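Beta sliding clamp (Borrelia burgdorferi, PDB 6DJ8) probably encircles DNA as a ring-shaped head-to-tail homodimer and tethers DNA polymerases and other proteins to it, giving them processivity. Local coordinates at residues 167-171 and 194-198; 218-224 and 256-261. All coordinates share one frame; numbering follows the deposited sequence.

Contact 1: 167-171 and 194-198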
loop_
_atom_site.group_PDB
_atom_site.type_symbol
_atom_site.label_atom_id
_atom_site.label_comp_id
_atom_site.label_asym_id
_atom_site.label_seq_id
_atom_site.Cartn_x
_atom_site.Cartn_y
_atom_site.Cartn_z
ATOM N N ILE A 167 -21.863 -3.667 -13.187
ATOM C CA ILE A 167 -23.029 -3.588 -12.316
ATOM C C ILE A 167 -22.642 -3.399 -10.848
ATOM O O ILE A 167 -23.229 -2.563 -10.152
ATOM C CB ILE A 167 -23.912 -4.841 -12.496
ATOM C CG1 ILE A 167 -24.709 -4.747 -13.800
ATOM C CG2 ILE A 167 -24.863 -4.985 -11.334
ATOM C CD1 ILE A 167 -25.924 -3.841 -13.699
ATOM N N ALA A 168 -21.628 -4.134 -10.364
ATOM C CA ALA A 168 -21.402 -4.219 -8.918
ATOM C C ALA A 168 -21.148 -2.849 -8.288
ATOM O O ALA A 168 -21.705 -2.534 -7.226
ATOM C CB ALA A 168 -20.230 -5.163 -8.624
ATOM N N PHE A 169 -20.311 -2.018 -8.920
ATOM C CA PHE A 169 -19.905 -0.769 -8.275
ATOM C C PHE A 169 -21.066 0.185 -8.031
ATOM O O PHE A 169 -20.974 1.039 -7.143
ATOM C CB PHE A 169 -18.816 -0.074 -9.112
ATOM C CG PHE A 169 -19.346 0.623 -10.350
ATOM C CD1 PHE A 169 -19.440 -0.054 -11.557
ATOM C CD2 PHE A 169 -19.736 1.964 -10.299
ATOM C CE1 PHE A 169 -19.932 0.599 -12.719
ATOM C CE2 PHE A 169 -20.196 2.625 -11.433
ATOM C CZ PHE A 169 -20.312 1.933 -12.646
ATOM N N SER A 170 -22.166 0.066 -8.788
ATOM C CA SER A 170 -23.285 0.989 -8.626
ATOM C C SER A 170 -24.204 0.659 -7.458
ATOM O O SER A 170 -25.007 1.520 -7.061
ATOM C CB SER A 170 -24.153 1.008 -9.889
ATOM O OG SER A 170 -23.552 1.751 -10.916
ATOM N N ALA A 171 -24.170 -0.564 -6.932
ATOM C CA ALA A 171 -25.091 -0.890 -5.853
ATOM C C ALA A 171 -24.752 -0.053 -4.632
ATOM O O ALA A 171 -23.607 0.367 -4.440
ATOM C CB ALA A 171 -25.033 -2.386 -5.517
ATOM N N LEU A 194 -31.977 -9.080 -17.574
ATOM C CA LEU A 194 -31.506 -7.727 -17.356
ATOM C C LEU A 194 -31.062 -7.548 -15.907
ATOM O O LEU A 194 -31.727 -8.015 -14.978
ATOM C CB LEU A 194 -32.627 -6.754 -17.741
ATOM C CG LEU A 194 -32.606 -5.291 -17.357
ATOM C CD1 LEU A 194 -33.310 -4.494 -18.420
ATOM C CD2 LEU A 194 -33.356 -5.193 -16.057
ATOM N N LEU A 195 -29.935 -6.864 -15.725
ATOM C CA LEU A 195 -29.401 -6.540 -14.409
ATOM C C LEU A 195 -29.412 -5.032 -14.200
ATOM O O LEU A 195 -29.063 -4.268 -15.105
ATOM C CB LEU A 195 -27.978 -7.078 -14.237
ATOM C CG LEU A 195 -27.858 -8.575 -13.959
ATOM C CD1 LEU A 195 -28.171 -9.426 -15.188
ATOM C CD2 LEU A 195 -26.499 -8.908 -13.397
ATOM N N VAL A 196 -29.810 -4.607 -13.005
ATOM C CA VAL A 196 -29.857 -3.191 -12.639
ATOM C C VAL A 196 -29.232 -3.042 -11.259
ATOM O O VAL A 196 -29.443 -3.890 -10.386
ATOM C CB VAL A 196 -31.304 -2.662 -12.630
ATOM C CG1 VAL A 196 -31.356 -1.217 -12.128
ATOM C CG2 VAL A 196 -31.915 -2.777 -14.023
ATOM N N SER A 197 -28.467 -1.969 -11.053
ATOM C CA SER A 197 -28.018 -1.640 -9.710
ATOM C C SER A 197 -27.983 -0.132 -9.540
ATOM O O SER A 197 -27.705 0.607 -10.487
ATOM C CB SER A 197 -26.628 -2.217 -9.403
ATOM O OG SER A 197 -25.676 -1.729 -10.332
ATOM N N THR A 198 -28.217 0.318 -8.308
ATOM C CA THR A 198 -28.195 1.747 -8.041
ATOM C C THR A 198 -28.014 1.976 -6.553
ATOM O O THR A 198 -28.349 1.124 -5.728
ATOM C CB THR A 198 -29.491 2.419 -8.496
ATOM O OG1 THR A 198 -29.410 3.838 -8.285
ATOM C CG2 THR A 198 -30.650 1.867 -7.663
#
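Ser197 and Ile167 make the one hydrogen bond between the two segments: Ser197 OG donates to Ile167 O over 2.6 Å. The hydroxyl can do this because its first torsion (chi1 59°) sets OG between the backbone N and the carbonyl carbon of its own residue. It comes to the carbonyl at a C=O...O angle of 129°, tilted 23° from the carbonyl plane, while Ser170 N reaches the same oxygen from the opposite side of that plane at 3.1 Å. Two donors therefore grip the carbonyl where helix 157-167 ends, and the turn that follows is tied to strand 192-198.

Packing surrounds this bond. Ile167 CG2 lies 3.5 Å from Ser197 OG, and Ser170 CB comes within 3.2 Å of the same hydroxyl, so OG sits among carbon atoms. Farther back along the strand, the Ile167 side chain crosses that of Leu195 at about a right angle; its CD1 rests 3.9 Å from Leu195 CB and 3.5 Å from Leu195 O. Past the turn, Ala171 CB meets Ser197 CB at 4.2 Å, and the Ala171 and Thr198 backbones come together. Ser170 OG is hydrogen-bonded to Ser204 OG on strand 202-211.

Every touching residue is buried. This is helix-on-sheet packing of the central clamp domain, directly beside the peptide site, where Thr198 packs against an apolar side chain of the bound peptide.

Contact 2: 218-224 and 256-261; sequences FIVPVKI and IACSLI
Ile261 and Ile219 hold the segments together by backbone and side chain at once. Ile261 N donates to Ile219 O over 2.9 Å in a nearly straight bond, 169° at the hydrogen, and Leu260 CA adds a CA-H...O contact to that same oxygen. Beside the bond, Ile219 CG2 meets Ile261 CD1 at 3.7 Å, the two side chains crossing at about a right angle. Pro221 and Ile261 run past each other in opposite directions, and Ile261 CD1 settles 3.6 Å from Pro221 CG. The proline ring is also pressed on the backbone, its CD 3.2 Å from Ser259 O.

The tightly packed part continues inward through Cys258. With chi1 at 72°, SG lies between its own backbone N and carbonyl carbon and touches Val220 CG1 and Ile224 CD1, each at 3.9 Å, from directions about a right angle apart. Ile224 carries CG1 anti to the backbone N, and from there CD1 extends on to Ile256 CG2.

Toward Phe218 the contact is looser. Val220 CG2 still touches Leu260 CD2 at 3.7 Å, but Leu260 CD1 makes just an oblique approach to the partly exposed Phe218 ring, which stacks with Phe242. Here a water joins the backbones, accepting from Ile219 N and donating to Ile261 O, so the pairing beyond the direct bond is solvent-mediated.

The strand segments 218-221 and 256-259 run at 111° to one another and belong to different sheets. Strand 218-221 pairs with 182-187 at the edge of its sheet, while 254-259 lies between 246-251 and 64-70. Phe247 of strand 246-251 packs on Val220, Ile224 and Leu260, and helix 223-231 covers Ile256 with Phe227, Leu228 and Leu231.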
loop_
_atom_site.group_PDB
_atom_site.type_symbol
_atom_site.label_atom_id
_atom_site.label_comp_id
_atom_site.label_asym_id
_atom_site.label_seq_id
_atom_site.Cartn_x
_atom_site.Cartn_y
_atom_site.Cartn_z
ATOM N N PHE A 218 -35.640 -10.963 -8.854
ATOM C CA PHE A 218 -34.765 -11.384 -7.769
ATOM C C PHE A 218 -33.778 -10.279 -7.436
ATOM O O PHE A 218 -33.256 -9.610 -8.333
ATOM C CB PHE A 218 -33.983 -12.662 -8.134
ATOM C CG PHE A 218 -34.843 -13.764 -8.704
ATOM C CD1 PHE A 218 -35.707 -14.473 -7.887
ATOM C CD2 PHE A 218 -34.779 -14.091 -10.050
ATOM C CE1 PHE A 218 -36.514 -15.494 -8.408
ATOM C CE2 PHE A 218 -35.580 -15.098 -10.582
ATOM C CZ PHE A 218 -36.451 -15.807 -9.756
ATOM N N ILE A 219 -33.512 -10.116 -6.142
ATOM C CA ILE A 219 -32.578 -9.124 -5.626
ATOM C C ILE A 219 -31.486 -9.872 -4.876
ATOM O O ILE A 219 -31.765 -10.530 -3.864
ATOM C CB ILE A 219 -33.260 -8.107 -4.704
ATOM C CG1 ILE A 219 -34.445 -7.440 -5.411
ATOM C CG2 ILE A 219 -32.251 -7.061 -4.216
ATOM C CD1 ILE A 219 -35.375 -6.782 -4.469
ATOM N N VAL A 220 -30.262 -9.762 -5.366
ATOM C CA VAL A 220 -29.103 -10.484 -4.839
ATOM C C VAL A 220 -28.150 -9.482 -4.198
ATOM O O VAL A 220 -27.726 -8.536 -4.868
ATOM C CB VAL A 220 -28.378 -11.264 -5.947
ATOM C CG1 VAL A 220 -27.210 -12.054 -5.346
ATOM C CG2 VAL A 220 -29.354 -12.189 -6.671
ATOM N N PRO A 221 -27.767 -9.665 -2.941
ATOM C CA PRO A 221 -26.815 -8.738 -2.319
ATOM C C PRO A 221 -25.550 -8.648 -3.148
ATOM O O PRO A 221 -25.068 -9.643 -3.690
ATOM C CB PRO A 221 -26.549 -9.348 -0.938
ATOM C CG PRO A 221 -27.787 -10.168 -0.651
ATOM C CD PRO A 221 -28.128 -10.749 -2.005
ATOM N N VAL A 222 -25.040 -7.422 -3.291
ATOM C CA VAL A 222 -23.930 -7.220 -4.202
ATOM C C VAL A 222 -22.664 -7.946 -3.732
ATOM O O VAL A 222 -21.807 -8.268 -4.560
ATOM C CB VAL A 222 -23.675 -5.712 -4.411
ATOM C CG1 VAL A 222 -23.118 -5.041 -3.115
ATOM C CG2 VAL A 222 -22.722 -5.514 -5.590
ATOM N N LYS A 223 -22.519 -8.229 -2.439
ATOM C CA LYS A 223 -21.228 -8.750 -1.964
ATOM C C LYS A 223 -20.810 -9.997 -2.736
ATOM O O LYS A 223 -19.644 -10.122 -3.133
ATOM C CB LYS A 223 -21.269 -9.044 -0.466
ATOM C CG LYS A 223 -19.966 -9.654 0.082
ATOM C CD LYS A 223 -20.045 -9.898 1.572
ATOM C CE LYS A 223 -18.706 -10.430 2.133
ATOM N NZ LYS A 223 -18.846 -10.743 3.586
ATOM N N ILE A 224 -21.762 -10.897 -3.032
ATOM C CA ILE A 224 -21.367 -12.118 -3.733
ATOM C C ILE A 224 -20.778 -11.799 -5.100
ATOM O O ILE A 224 -19.898 -12.523 -5.584
ATOM C CB ILE A 224 -22.536 -13.128 -3.843
ATOM C CG1 ILE A 224 -21.967 -14.496 -4.243
ATOM C CG2 ILE A 224 -23.569 -12.662 -4.872
ATOM C CD1 ILE A 224 -22.970 -15.629 -4.183
ATOM N N ILE A 256 -21.162 -21.697 -4.877
ATOM C CA ILE A 256 -21.390 -20.553 -4.004
ATOM C C ILE A 256 -22.885 -20.299 -3.948
ATOM O O ILE A 256 -23.581 -20.440 -4.959
ATOM C CB ILE A 256 -20.653 -19.289 -4.505
ATOM C CG1 ILE A 256 -19.339 -19.665 -5.180
ATOM C CG2 ILE A 256 -20.376 -18.316 -3.356
ATOM C CD1 ILE A 256 -18.672 -18.521 -5.831
ATOM N N ALA A 257 -23.375 -19.898 -2.779
ATOM C CA ALA A 257 -24.785 -19.580 -2.624
ATOM C C ALA A 257 -24.935 -18.448 -1.620
ATOM O O ALA A 257 -24.063 -18.226 -0.772
ATOM C CB ALA A 257 -25.596 -20.802 -2.172
ATOM N N CYS A 258 -26.058 -17.729 -1.724
ATOM C CA CYS A 258 -26.400 -16.724 -0.726
ATOM C C CYS A 258 -27.908 -16.546 -0.724
ATOM O O CYS A 258 -28.613 -17.099 -1.572
ATOM C CB CYS A 258 -25.686 -15.397 -1.002
ATOM S SG CYS A 258 -26.328 -14.470 -2.457
ATOM N N SER A 259 -28.402 -15.782 0.249
ATOM C CA SER A 259 -29.834 -15.517 0.346
ATOM C C SER A 259 -30.212 -14.312 -0.494
ATOM O O SER A 259 -29.424 -13.371 -0.666
ATOM C CB SER A 259 -30.263 -15.259 1.787
ATOM O OG SER A 259 -30.181 -16.440 2.548
ATOM N N LEU A 260 -31.434 -14.349 -1.017
ATOM C CA LEU A 260 -31.994 -13.199 -1.700
ATOM C C LEU A 260 -32.535 -12.191 -0.691
ATOM O O LEU A 260 -32.846 -12.514 0.456
ATOM C CB LEU A 260 -33.112 -13.633 -2.650
ATOM C CG LEU A 260 -32.717 -14.698 -3.674
ATOM C CD1 LEU A 260 -33.943 -15.155 -4.449
ATOM C CD2 LEU A 260 -31.635 -14.195 -4.621
ATOM N N ILE A 261 -32.641 -10.946 -1.135
ATOM C CA ILE A 261 -33.303 -9.903 -0.365
ATOM C C ILE A 261 -34.772 -9.960 -0.752
ATOM O O ILE A 261 -35.097 -9.898 -1.942
ATOM C CB ILE A 261 -32.683 -8.532 -0.678
ATOM C CG1 ILE A 261 -31.215 -8.536 -0.257
ATOM C CG2 ILE A 261 -33.412 -7.421 0.068
ATOM C CD1 ILE A 261 -30.357 -7.669 -1.115
HETATM O O HOH W 1 -35.550 -10.960 -4.270
#

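Both contacts lie in the central domain of the clamp, their centres 13 Å apart, and they follow one another along the chain: contact 1 closes at Thr198 before contact 2 opens at Phe218. They share a sheet, in which strand 182-187 separates 192-198 from the edge strand 218-221. Val222 bridges them directly, its CG2 3.5 Å from Ala168 O and its CB 3.8 Å from Ala171 CB. Contact 1, wholly buried, sets the end of helix 157-167 on this sheet; contact 2, partly buried, joins the sheet's edge to a second one, which continues into the N-terminal domain through strand 64-70.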